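Local coordinates for protein dioxygenase (PDB 5V2D) that probably cleaves the central double bond of lignin-derived stilbenes with dioxygen at an iron centre held by four histidines, at residues Pro395-Asn400 with Phe411-His416; Pro407-Asn412 with Met490-His495; Leu278-Pro283 with Gln289-Phe294; Ala242-Tyr247 with Gly313-Asp318. All coordinates share one frame; numbering follows the deposited sequence. Where two conformers were deposited one is given.

The four contacts sample a seven-bladed beta-propeller of the carotenoid cleavage dioxygenase type. Contact 4 (242-247 with 313-318) comes first along the chain and encloses contact 3, whose hairpin 276-298 lies in the same sheet as 242-243; their centres are about 11 Å apart. Contact 4 joins this blade to the next one, around strand 314-322. Contacts 1 and 2 follow, with centres about 13 Å apart; they share Phe411 and Asn412 and touch where Tyr399 packs on Phe410. Contact 2 lies across the chain's centre from contacts 3 and 4, about 33 and 29 Å away between centres, and only contact 2 of the four includes an iron ligand, His495.

Contact 1: residues Pro395-Asn400 with Phe411-His416; sequences PERPYN and FNLLVH
Arg397 runs past the Asn412 amide and takes Leu413 CD2 over its guanidinium, and most of what passes between the two segments is van der Waals packing by its long side chain. Near the base, Arg397 CB rests 3.7 Å from Asn412 ND2, the guanidinium and amide planes being turned 62° apart. Further out, Leu413 CD2 sits above one face of the guanidinium, offset toward its rim and 3.8 Å from Arg397 NH2, and the two side chains cross at about a right angle. The bend at chi2 (-80°) of Arg397 is what carries the guanidinium over this methyl.

The charged end of Arg397 is held by Asp394, just ahead of the segment, through a salt bridge from NE. Exchanging Arg397 for an alanine would probably leave Asp394 without this charged mate and the Leu413 methyl without its flat cover.

The segments belong to one propeller blade: 395-400 is part of the long connection between strands 387-392 and 413-418, and 411-416 leads into the second of these. At that entry Asn412 and Leu413 both face Ala392, a classic beta bulge.

Polar links are indirect or local. A water donates to Pro398 O at 2.7 Å and accepts from Asn412 ND2 at 2.9 Å, tying the connection to the strand entry. On the other side of the amide, Asn412 OD1 takes the backbone N of Asp394. Asn412 is buried, and both ends of its amide are engaged, which is consistent with one amide orientation.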
# COMPACT_ATOMS: atom_id res chain seq x y z
N PRO A 395 -5.34 -17.06 13.67
CA PRO A 395 -4.76 -18.40 13.45
C PRO A 395 -5.60 -19.56 13.96
O PRO A 395 -5.34 -20.69 13.56
CB PRO A 395 -3.41 -18.35 14.19
CG PRO A 395 -3.62 -17.31 15.27
CD PRO A 395 -4.56 -16.28 14.66
N GLU A 396 -6.58 -19.27 14.82
CA GLU A 396 -7.46 -20.37 15.39
C GLU A 396 -8.62 -20.72 14.46
O GLU A 396 -9.24 -21.68 14.70
CB GLU A 396 -7.97 -20.11 16.81
CG GLU A 396 -6.91 -19.73 17.83
CD GLU A 396 -5.70 -20.73 17.92
OE1 GLU A 396 -4.53 -20.25 18.08
OE2 GLU A 396 -5.93 -21.96 17.82
N ARG A 397 -8.91 -19.95 13.40
CA ARG A 397 -9.97 -20.33 12.47
C ARG A 397 -9.53 -21.53 11.67
O ARG A 397 -8.35 -21.69 11.42
CB ARG A 397 -10.25 -19.22 11.46
CG ARG A 397 -10.73 -17.96 12.12
CD ARG A 397 -12.21 -18.09 12.45
NE ARG A 397 -12.55 -16.82 13.07
CZ ARG A 397 -13.74 -16.29 13.08
NH1 ARG A 397 -14.77 -16.91 12.54
NH2 ARG A 397 -13.86 -15.13 13.72
N PRO A 398 -10.49 -22.32 11.20
CA PRO A 398 -10.15 -23.41 10.33
C PRO A 398 -9.40 -22.95 9.03
O PRO A 398 -9.68 -21.85 8.50
CB PRO A 398 -11.51 -24.03 9.96
CG PRO A 398 -12.58 -23.23 10.65
CD PRO A 398 -11.96 -22.13 11.44
N TYR A 399 -8.51 -23.79 8.55
CA TYR A 399 -7.68 -23.53 7.37
C TYR A 399 -7.60 -24.80 6.54
O TYR A 399 -7.02 -25.80 6.95
CB TYR A 399 -6.29 -23.11 7.83
CG TYR A 399 -5.33 -22.75 6.69
CD1 TYR A 399 -4.52 -23.70 6.12
CD2 TYR A 399 -5.25 -21.45 6.23
CE1 TYR A 399 -3.67 -23.39 5.08
CE2 TYR A 399 -4.37 -21.09 5.18
CZ TYR A 399 -3.60 -22.05 4.59
OH TYR A 399 -2.71 -21.76 3.55
N ASN A 400 -8.22 -24.78 5.39
CA ASN A 400 -8.25 -25.95 4.50
C ASN A 400 -6.82 -26.30 4.07
O ASN A 400 -6.13 -25.45 3.52
CB ASN A 400 -9.13 -25.61 3.30
CG ASN A 400 -9.29 -26.74 2.32
OD1 ASN A 400 -8.66 -27.80 2.45
ND2 ASN A 400 -10.10 -26.52 1.33
N PHE A 411 -4.89 -12.92 5.22
CA PHE A 411 -5.81 -12.29 6.14
C PHE A 411 -7.15 -12.98 5.96
O PHE A 411 -7.72 -12.92 4.89
CB PHE A 411 -5.93 -10.81 5.94
CG PHE A 411 -4.65 -10.08 6.11
CD1 PHE A 411 -4.22 -9.73 7.38
CD2 PHE A 411 -3.89 -9.71 5.01
CE1 PHE A 411 -3.07 -8.97 7.57
CE2 PHE A 411 -2.70 -9.03 5.19
CZ PHE A 411 -2.27 -8.63 6.46
N ASN A 412 -7.63 -13.67 7.00
CA ASN A 412 -8.86 -14.45 6.88
C ASN A 412 -10.05 -13.79 7.51
O ASN A 412 -11.09 -14.43 7.58
CB ASN A 412 -8.69 -15.90 7.42
CG ASN A 412 -8.24 -15.94 8.87
OD1 ASN A 412 -8.08 -14.89 9.51
ND2 ASN A 412 -7.99 -17.18 9.38
N LEU A 413 -9.94 -12.52 7.91
CA LEU A 413 -11.07 -11.74 8.41
C LEU A 413 -11.10 -10.34 7.83
O LEU A 413 -10.06 -9.67 7.74
CB LEU A 413 -10.96 -11.58 9.90
CG LEU A 413 -11.03 -12.84 10.79
CD1 LEU A 413 -10.67 -12.48 12.27
CD2 LEU A 413 -12.39 -13.52 10.64
N LEU A 414 -12.29 -9.88 7.45
CA LEU A 414 -12.52 -8.53 7.02
C LEU A 414 -13.31 -7.89 8.15
O LEU A 414 -14.43 -8.34 8.45
CB LEU A 414 -13.34 -8.59 5.78
CG LEU A 414 -13.47 -7.46 4.83
CD1 LEU A 414 -14.70 -7.44 3.96
CD2 LEU A 414 -12.74 -6.13 5.09
N VAL A 415 -12.78 -6.81 8.73
CA VAL A 415 -13.24 -6.31 10.03
C VAL A 415 -13.69 -4.84 10.00
O VAL A 415 -13.07 -3.99 9.39
CB VAL A 415 -12.09 -6.46 11.06
CG1 VAL A 415 -12.48 -6.01 12.45
CG2 VAL A 415 -11.54 -7.86 11.09
N HIS A 416 -14.78 -4.55 10.69
CA HIS A 416 -15.19 -3.15 11.00
C HIS A 416 -14.92 -2.96 12.50
O HIS A 416 -15.52 -3.64 13.31
CB HIS A 416 -16.69 -2.93 10.71
CG HIS A 416 -17.22 -1.58 11.07
ND1 HIS A 416 -18.52 -1.22 10.81
CD2 HIS A 416 -16.63 -0.48 11.58
CE1 HIS A 416 -18.74 0.02 11.22
NE2 HIS A 416 -17.61 0.48 11.75
O HOH W 1 -8.27 -19.59 7.82

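Contact 2: residues Pro407-Asn412 with Met490-His495; sequences PFQFFN and MRMSLH. With FE (Fe (III) ion), chain E.
His495 NE2 binds the iron (III) ion at 2.1 Å, directly after Leu494, whose CD2 meets the amide end of Gln409 from the other segment. A water lies equally close to the metal, at 2.1 Å, and His188, His239 and His304 complete the four-histidine site of this dioxygenase family. The far nitrogen of the ring, His495 ND1, is hydrogen-bonded to Glu437 OE2, a second-shell link which, with the iron bond at NE2, probably fixes the ring's rotation.

Across the segments the contacts are few, at about van der Waals distance. Gln409, at a type II beta turn running from Pro407 to Phe410, reaches out along an extended chain to put NE2 4.0 Å from Leu494 CD2, the two side chains at about a right angle. The polar end of Gln409 has its partner in Tyr36, outside the two segments. Met492 bends at chi2 (63°), and its terminal methyl comes to Gln409: CE is 4.0 Å from Gln409 O and 4.1 Å from Gln409 CB.

Neither segment is regular. The loop 407-412 precedes strand 413-418, while 490-495 leads from strand 482-486 into strand 496-500; Met492 also packs on helix 33-36 and on Phe373 of strand 371-375, and Leu494 on Pro67 of strand 60-67.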
# COMPACT_ATOMS: atom_id res chain seq x y z
N PRO A 407 0.29 -18.31 3.25
CA PRO A 407 1.16 -17.38 2.53
C PRO A 407 1.45 -16.15 3.32
O PRO A 407 0.74 -15.86 4.26
CB PRO A 407 0.38 -17.10 1.23
CG PRO A 407 -1.02 -17.43 1.55
CD PRO A 407 -1.04 -18.45 2.63
N PHE A 408 2.44 -15.42 2.90
CA PHE A 408 2.68 -14.04 3.31
C PHE A 408 1.42 -13.16 3.00
O PHE A 408 0.76 -13.29 1.98
CB PHE A 408 3.91 -13.53 2.50
CG PHE A 408 4.34 -12.11 2.81
CD1 PHE A 408 4.43 -11.14 1.77
CD2 PHE A 408 4.74 -11.74 4.09
CE1 PHE A 408 4.87 -9.82 2.02
CE2 PHE A 408 5.17 -10.42 4.34
CZ PHE A 408 5.25 -9.47 3.31
N GLN A 409 1.14 -12.23 3.89
CA GLN A 409 -0.03 -11.31 3.84
C GLN A 409 -1.39 -12.13 3.71
O GLN A 409 -2.29 -11.76 2.97
CB GLN A 409 0.15 -10.28 2.72
CG GLN A 409 1.22 -9.16 2.95
CD GLN A 409 1.48 -8.32 1.66
OE1 GLN A 409 1.54 -8.93 0.56
NE2 GLN A 409 1.51 -6.94 1.74
N PHE A 410 -1.51 -13.24 4.43
CA PHE A 410 -2.74 -13.97 4.56
C PHE A 410 -3.68 -13.35 5.63
O PHE A 410 -3.31 -13.27 6.79
CB PHE A 410 -2.45 -15.45 4.93
CG PHE A 410 -3.68 -16.31 5.02
CD1 PHE A 410 -4.25 -16.59 6.23
CD2 PHE A 410 -4.23 -16.85 3.93
CE1 PHE A 410 -5.38 -17.42 6.32
CE2 PHE A 410 -5.36 -17.64 4.00
CZ PHE A 410 -5.94 -17.92 5.25
N PHE A 411 -4.89 -12.92 5.22
CA PHE A 411 -5.81 -12.29 6.14
C PHE A 411 -7.15 -12.98 5.96
O PHE A 411 -7.72 -12.92 4.89
CB PHE A 411 -5.93 -10.81 5.94
CG PHE A 411 -4.65 -10.08 6.11
CD1 PHE A 411 -4.22 -9.73 7.38
CD2 PHE A 411 -3.89 -9.71 5.01
CE1 PHE A 411 -3.07 -8.97 7.57
CE2 PHE A 411 -2.70 -9.03 5.19
CZ PHE A 411 -2.27 -8.63 6.46
N ASN A 412 -7.63 -13.67 7.00
CA ASN A 412 -8.86 -14.45 6.88
C ASN A 412 -10.05 -13.79 7.51
O ASN A 412 -11.09 -14.43 7.58
CB ASN A 412 -8.69 -15.90 7.42
CG ASN A 412 -8.24 -15.94 8.87
OD1 ASN A 412 -8.08 -14.89 9.51
ND2 ASN A 412 -7.99 -17.18 9.38
N MET A 490 -7.01 -13.33 -9.61
CA MET A 490 -6.35 -12.04 -9.37
C MET A 490 -5.18 -12.35 -8.44
O MET A 490 -5.39 -12.82 -7.29
CB MET A 490 -7.31 -11.08 -8.66
CG MET A 490 -8.57 -10.72 -9.46
SD MET A 490 -8.34 -9.71 -10.93
CE MET A 490 -8.08 -8.15 -10.15
N ARG A 491 -3.99 -11.97 -8.86
CA ARG A 491 -2.81 -12.06 -7.96
C ARG A 491 -2.99 -11.11 -6.77
O ARG A 491 -3.68 -10.10 -6.84
CB ARG A 491 -1.55 -11.69 -8.75
CG ARG A 491 -0.27 -12.05 -8.08
CD ARG A 491 0.90 -11.86 -9.09
NE ARG A 491 2.11 -12.53 -8.55
CZ ARG A 491 3.18 -11.91 -8.03
NH1 ARG A 491 4.18 -12.67 -7.57
NH2 ARG A 491 3.29 -10.57 -7.94
N MET A 492 -2.33 -11.41 -5.69
CA MET A 492 -2.30 -10.50 -4.53
C MET A 492 -1.88 -9.14 -4.98
O MET A 492 -0.98 -9.03 -5.81
CB MET A 492 -1.42 -11.08 -3.42
CG MET A 492 -1.33 -10.25 -2.16
SD MET A 492 -2.98 -10.13 -1.42
CE MET A 492 -2.68 -9.14 0.00
N SER A 493 -2.50 -8.12 -4.42
CA SER A 493 -2.31 -6.75 -4.78
C SER A 493 -1.69 -5.97 -3.64
O SER A 493 -1.50 -6.47 -2.48
CB SER A 493 -3.62 -6.08 -5.21
OG SER A 493 -4.31 -6.88 -6.21
N LEU A 494 -1.41 -4.74 -3.92
CA LEU A 494 -1.12 -3.78 -2.90
C LEU A 494 -2.31 -2.83 -2.76
O LEU A 494 -3.43 -3.31 -2.49
CB LEU A 494 0.24 -3.13 -3.16
CG LEU A 494 1.45 -4.00 -2.87
CD1 LEU A 494 2.78 -3.34 -3.36
CD2 LEU A 494 1.55 -4.41 -1.42
N HIS A 495 -2.15 -1.54 -2.91
CA HIS A 495 -3.21 -0.61 -2.51
C HIS A 495 -4.19 -0.22 -3.59
O HIS A 495 -3.87 -0.33 -4.76
CB HIS A 495 -2.59 0.66 -1.91
CG HIS A 495 -1.74 0.36 -0.75
ND1 HIS A 495 -2.29 -0.03 0.48
CD2 HIS A 495 -0.38 0.40 -0.58
CE1 HIS A 495 -1.28 -0.20 1.35
NE2 HIS A 495 -0.13 0.05 0.73
FE FE E . 1.67 0.65 1.67
O HOH W 2 2.42 -1.18 1.12

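Contact 3: residues Leu278-Pro283 with Gln289-Phe294; sequences LFAVVP and QDVRWF
Strands 278-283 and 292-294 run antiparallel, their axes 4.8 Å apart at closest and 153° between directions, with Phe279-Phe294 and Val281-Arg292 as hydrogen-bonded pairs and Ala280-Trp293 as the non-hydrogen-bonded pair between them. Each hydrogen-bonded pair is closed by two backbone bonds, such as Phe279 N to Phe294 O at 2.8 Å and Arg292 N to Val281 O at 2.9 Å.

On the face that carries Ala280, the indole of Trp293 folds back over the neighbouring strand. Ala280 CB stands over the six-membered ring, 3.7 Å from its centroid and 14° off the normal, a CH-pi contact. Leu278 also touches the indole, its CG lying 3.6 Å from Trp293 CE3 in an oblique approach.

The two strands, 276-283 and 292-298, form a beta hairpin at the outer side of one propeller blade, with 292-298 outermost in its four-stranded sheet. The face bearing Trp293 packs on Phe230 of the preceding sheet, while Phe279 and Phe294 on the other face meet Phe352 of the following one, so the hairpin is wedged between blades.

On that second face Val281 CG2 touches the Phe294 ring at CD2, 3.8 Å away. With Phe294 CG anti to the carbonyl carbon (chi1 -68°), CG stands beside the backbone N, and the ring reaches Val281. Toward the turn, Val282 CG2 meets Val291 CG2 at 3.8 Å, and the Pro283 ring crosses Asp290 at about a right angle, CD on CB at 3.6 Å. The Asp290 carboxylate turns instead to the backbone N of Arg287 through OD2.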
# COMPACT_ATOMS: atom_id res chain seq x y z
N LEU A 278 11.09 6.69 15.00
CA LEU A 278 11.21 8.15 15.07
C LEU A 278 10.00 8.77 14.30
O LEU A 278 9.53 8.20 13.31
CB LEU A 278 12.52 8.50 14.46
CG LEU A 278 13.20 9.77 14.75
CD1 LEU A 278 13.41 10.06 16.23
CD2 LEU A 278 14.55 9.83 14.02
N PHE A 279 9.52 9.91 14.76
CA PHE A 279 8.42 10.63 14.11
C PHE A 279 8.78 12.11 14.00
O PHE A 279 9.13 12.74 15.04
CB PHE A 279 7.16 10.50 14.95
CG PHE A 279 6.73 9.07 15.16
CD1 PHE A 279 7.25 8.30 16.21
CD2 PHE A 279 5.82 8.48 14.29
CE1 PHE A 279 6.87 7.02 16.42
CE2 PHE A 279 5.40 7.18 14.49
CZ PHE A 279 5.90 6.45 15.55
N ALA A 280 8.68 12.66 12.80
CA ALA A 280 8.76 14.10 12.61
C ALA A 280 7.35 14.68 12.52
O ALA A 280 6.53 14.20 11.77
CB ALA A 280 9.50 14.41 11.34
N VAL A 281 7.06 15.71 13.30
CA VAL A 281 5.74 16.32 13.33
C VAL A 281 5.92 17.77 13.00
O VAL A 281 6.78 18.43 13.58
CB VAL A 281 5.12 16.20 14.73
CG1 VAL A 281 3.79 16.90 14.76
CG2 VAL A 281 5.02 14.79 15.22
N VAL A 282 5.24 18.24 11.98
CA VAL A 282 5.42 19.58 11.52
C VAL A 282 4.09 20.22 11.16
O VAL A 282 3.22 19.54 10.62
CB VAL A 282 6.40 19.60 10.34
CG1 VAL A 282 5.90 18.87 9.10
CG2 VAL A 282 6.74 21.03 9.99
N PRO A 283 3.94 21.52 11.41
CA PRO A 283 2.70 22.14 10.92
C PRO A 283 2.56 22.07 9.44
O PRO A 283 3.54 22.25 8.68
CB PRO A 283 2.77 23.65 11.39
CG PRO A 283 3.78 23.63 12.49
CD PRO A 283 4.71 22.45 12.25
N GLN A 289 12.07 24.87 10.31
CA GLN A 289 12.42 25.10 11.70
C GLN A 289 11.31 24.69 12.70
O GLN A 289 11.54 24.60 13.90
CB GLN A 289 12.84 26.58 11.85
CG GLN A 289 11.68 27.55 11.80
CD GLN A 289 12.00 28.96 11.24
OE1 GLN A 289 11.94 29.97 11.98
NE2 GLN A 289 12.45 28.99 9.99
N ASP A 290 10.09 24.46 12.23
CA ASP A 290 8.98 24.09 13.09
C ASP A 290 8.94 22.57 13.35
O ASP A 290 8.12 22.11 14.19
CB ASP A 290 7.66 24.50 12.45
CG ASP A 290 7.57 26.05 12.10
OD1 ASP A 290 8.01 26.82 12.93
OD2 ASP A 290 7.10 26.52 11.00
N VAL A 291 9.79 21.79 12.68
CA VAL A 291 9.72 20.35 12.83
C VAL A 291 10.05 19.96 14.25
O VAL A 291 10.98 20.47 14.79
CB VAL A 291 10.70 19.63 11.89
CG1 VAL A 291 10.76 18.13 12.22
CG2 VAL A 291 10.29 19.85 10.46
N ARG A 292 9.28 19.06 14.85
CA ARG A 292 9.62 18.48 16.15
C ARG A 292 9.76 16.98 16.03
O ARG A 292 8.96 16.34 15.32
CB ARG A 292 8.51 18.73 17.17
CG ARG A 292 8.52 20.19 17.70
CD ARG A 292 9.57 20.31 18.83
NE ARG A 292 9.09 19.42 19.88
CZ ARG A 292 8.04 19.69 20.63
NH1 ARG A 292 7.36 20.86 20.50
NH2 ARG A 292 7.67 18.78 21.48
N TRP A 293 10.71 16.40 16.76
CA TRP A 293 10.99 14.96 16.69
C TRP A 293 10.53 14.22 17.93
O TRP A 293 10.69 14.72 19.08
CB TRP A 293 12.48 14.76 16.49
CG TRP A 293 12.88 15.22 15.08
CD1 TRP A 293 13.35 16.46 14.72
CD2 TRP A 293 12.84 14.45 13.88
NE1 TRP A 293 13.58 16.50 13.40
CE2 TRP A 293 13.30 15.29 12.85
CE3 TRP A 293 12.47 13.13 13.58
CZ2 TRP A 293 13.41 14.85 11.51
CZ3 TRP A 293 12.59 12.70 12.22
CH2 TRP A 293 13.04 13.56 11.24
N PHE A 294 9.91 13.06 17.75
CA PHE A 294 9.51 12.26 18.87
C PHE A 294 10.06 10.86 18.65
O PHE A 294 10.20 10.41 17.48
CB PHE A 294 8.02 12.17 18.98
CG PHE A 294 7.34 13.47 19.34
CD1 PHE A 294 6.95 13.72 20.65
CD2 PHE A 294 7.07 14.41 18.35
CE1 PHE A 294 6.33 14.90 20.99
CE2 PHE A 294 6.52 15.64 18.63
CZ PHE A 294 6.09 15.88 19.97

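Contact 4: residues Ala242-Tyr247 with Gly313-Asp318; sequences AATERY and GKVYVD
Val315 stands with its two methyls divided between partners: CG2 goes to Tyr247 and CG1 to Thr244. The Tyr247 ring is met obliquely at its CB end, Val315 CG2 lying 3.6 Å from CD2 and 3.7 Å from CG. Thr244 comes in at a slant, its methyl CG2 4.1 Å from Val315 CG1. Two residues along, Val317 CG1 and CG2 are each 4.0 Å from Ala242 CB.

These apolar pairs join neighbouring propeller blades: strand 242-243, with the link to strand 247-252, packs against strand 314-322 of the next sheet, and Ala308 of strand 301-311 lies against both Ala242 and Thr244.

Thr244 uses its two branches differently: CG2 packs and OG1 bonds. At chi1 73° its OG1 sits between backbone N and carbonyl carbon and accepts from Tyr247 N at 2.9 Å with a bent angle of 140°, an ST motif; Asp310 OD1 is a second partner. A valine here, lacking OG1, would probably leave Tyr247 N and Asp310 OD1 each without this partner. Thr244 N also bonds Tyr247 O at 2.7 Å.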
# COMPACT_ATOMS: atom_id res chain seq x y z
N ALA A 242 0.94 10.63 8.00
CA ALA A 242 -0.35 11.05 8.54
C ALA A 242 -0.47 12.55 8.31
O ALA A 242 0.49 13.32 8.51
CB ALA A 242 -0.40 10.76 10.00
N ALA A 243 -1.63 12.95 7.84
CA ALA A 243 -1.92 14.36 7.63
C ALA A 243 -3.20 14.69 8.39
O ALA A 243 -4.14 13.89 8.43
CB ALA A 243 -2.04 14.69 6.15
N THR A 244 -3.14 15.75 9.18
CA THR A 244 -4.28 16.16 9.96
C THR A 244 -4.68 17.54 9.46
O THR A 244 -4.10 18.05 8.50
CB THR A 244 -4.03 16.12 11.49
OG1 THR A 244 -3.16 17.18 11.88
CG2 THR A 244 -3.37 14.82 11.92
N GLU A 245 -5.64 18.16 10.13
CA GLU A 245 -6.04 19.53 9.71
C GLU A 245 -4.89 20.47 9.81
O GLU A 245 -4.70 21.28 8.95
CB GLU A 245 -7.20 20.05 10.59
CG GLU A 245 -8.50 19.28 10.23
CD GLU A 245 -9.62 19.41 11.27
OE1 GLU A 245 -9.45 19.02 12.50
OE2 GLU A 245 -10.67 19.92 10.80
N ARG A 246 -4.09 20.37 10.86
CA ARG A 246 -3.01 21.30 11.09
C ARG A 246 -1.60 20.74 11.07
O ARG A 246 -0.66 21.53 11.13
CB ARG A 246 -3.26 22.02 12.44
CG ARG A 246 -4.43 23.03 12.35
CD ARG A 246 -5.02 23.27 13.72
NE ARG A 246 -5.79 22.11 14.21
CZ ARG A 246 -7.09 21.88 14.03
NH1 ARG A 246 -7.86 22.69 13.33
NH2 ARG A 246 -7.65 20.76 14.53
N TYR A 247 -1.43 19.41 11.03
CA TYR A 247 -0.09 18.83 11.14
C TYR A 247 0.12 17.72 10.12
O TYR A 247 -0.82 17.16 9.57
CB TYR A 247 0.16 18.25 12.52
CG TYR A 247 0.20 19.32 13.55
CD1 TYR A 247 1.33 20.09 13.76
CD2 TYR A 247 -0.96 19.62 14.28
CE1 TYR A 247 1.32 21.14 14.64
CE2 TYR A 247 -0.99 20.68 15.19
CZ TYR A 247 0.16 21.41 15.37
OH TYR A 247 0.20 22.42 16.24
N GLY A 313 -3.08 20.77 21.80
CA GLY A 313 -1.64 20.61 21.48
C GLY A 313 -1.24 19.30 20.77
O GLY A 313 -0.02 19.05 20.69
N LYS A 314 -2.22 18.42 20.47
CA LYS A 314 -1.87 17.01 20.40
C LYS A 314 -2.26 16.44 19.07
O LYS A 314 -3.38 16.65 18.58
CB LYS A 314 -2.60 16.26 21.49
CG LYS A 314 -2.16 16.69 22.89
CD LYS A 314 -3.23 16.37 23.91
CE LYS A 314 -3.24 17.56 24.88
NZ LYS A 314 -2.97 16.98 26.19
N VAL A 315 -1.36 15.66 18.52
CA VAL A 315 -1.59 14.95 17.28
C VAL A 315 -1.76 13.45 17.59
O VAL A 315 -0.92 12.85 18.27
CB VAL A 315 -0.38 15.16 16.37
CG1 VAL A 315 -0.66 14.49 15.03
CG2 VAL A 315 -0.20 16.63 16.12
N TYR A 316 -2.82 12.84 17.08
CA TYR A 316 -3.08 11.45 17.29
C TYR A 316 -2.94 10.70 15.95
O TYR A 316 -3.56 11.09 14.96
CB TYR A 316 -4.50 11.27 17.86
CG TYR A 316 -4.75 12.05 19.13
CD1 TYR A 316 -5.33 13.30 19.09
CD2 TYR A 316 -4.41 11.52 20.38
CE1 TYR A 316 -5.56 14.02 20.25
CE2 TYR A 316 -4.65 12.23 21.56
CZ TYR A 316 -5.22 13.46 21.48
OH TYR A 316 -5.45 14.22 22.62
N VAL A 317 -2.23 9.58 15.96
CA VAL A 317 -2.06 8.76 14.76
C VAL A 317 -2.37 7.31 15.09
O VAL A 317 -1.73 6.72 15.97
CB VAL A 317 -0.62 8.86 14.25
CG1 VAL A 317 -0.46 8.09 12.96
CG2 VAL A 317 -0.29 10.32 13.93
N ASP A 318 -3.27 6.71 14.35
CA ASP A 318 -3.66 5.31 14.50
C ASP A 318 -3.06 4.45 13.41
O ASP A 318 -3.16 4.78 12.21
CB ASP A 318 -5.19 5.17 14.51
CG ASP A 318 -5.85 5.96 15.67
OD1 ASP A 318 -7.08 6.34 15.59
OD2 ASP A 318 -5.13 6.20 16.66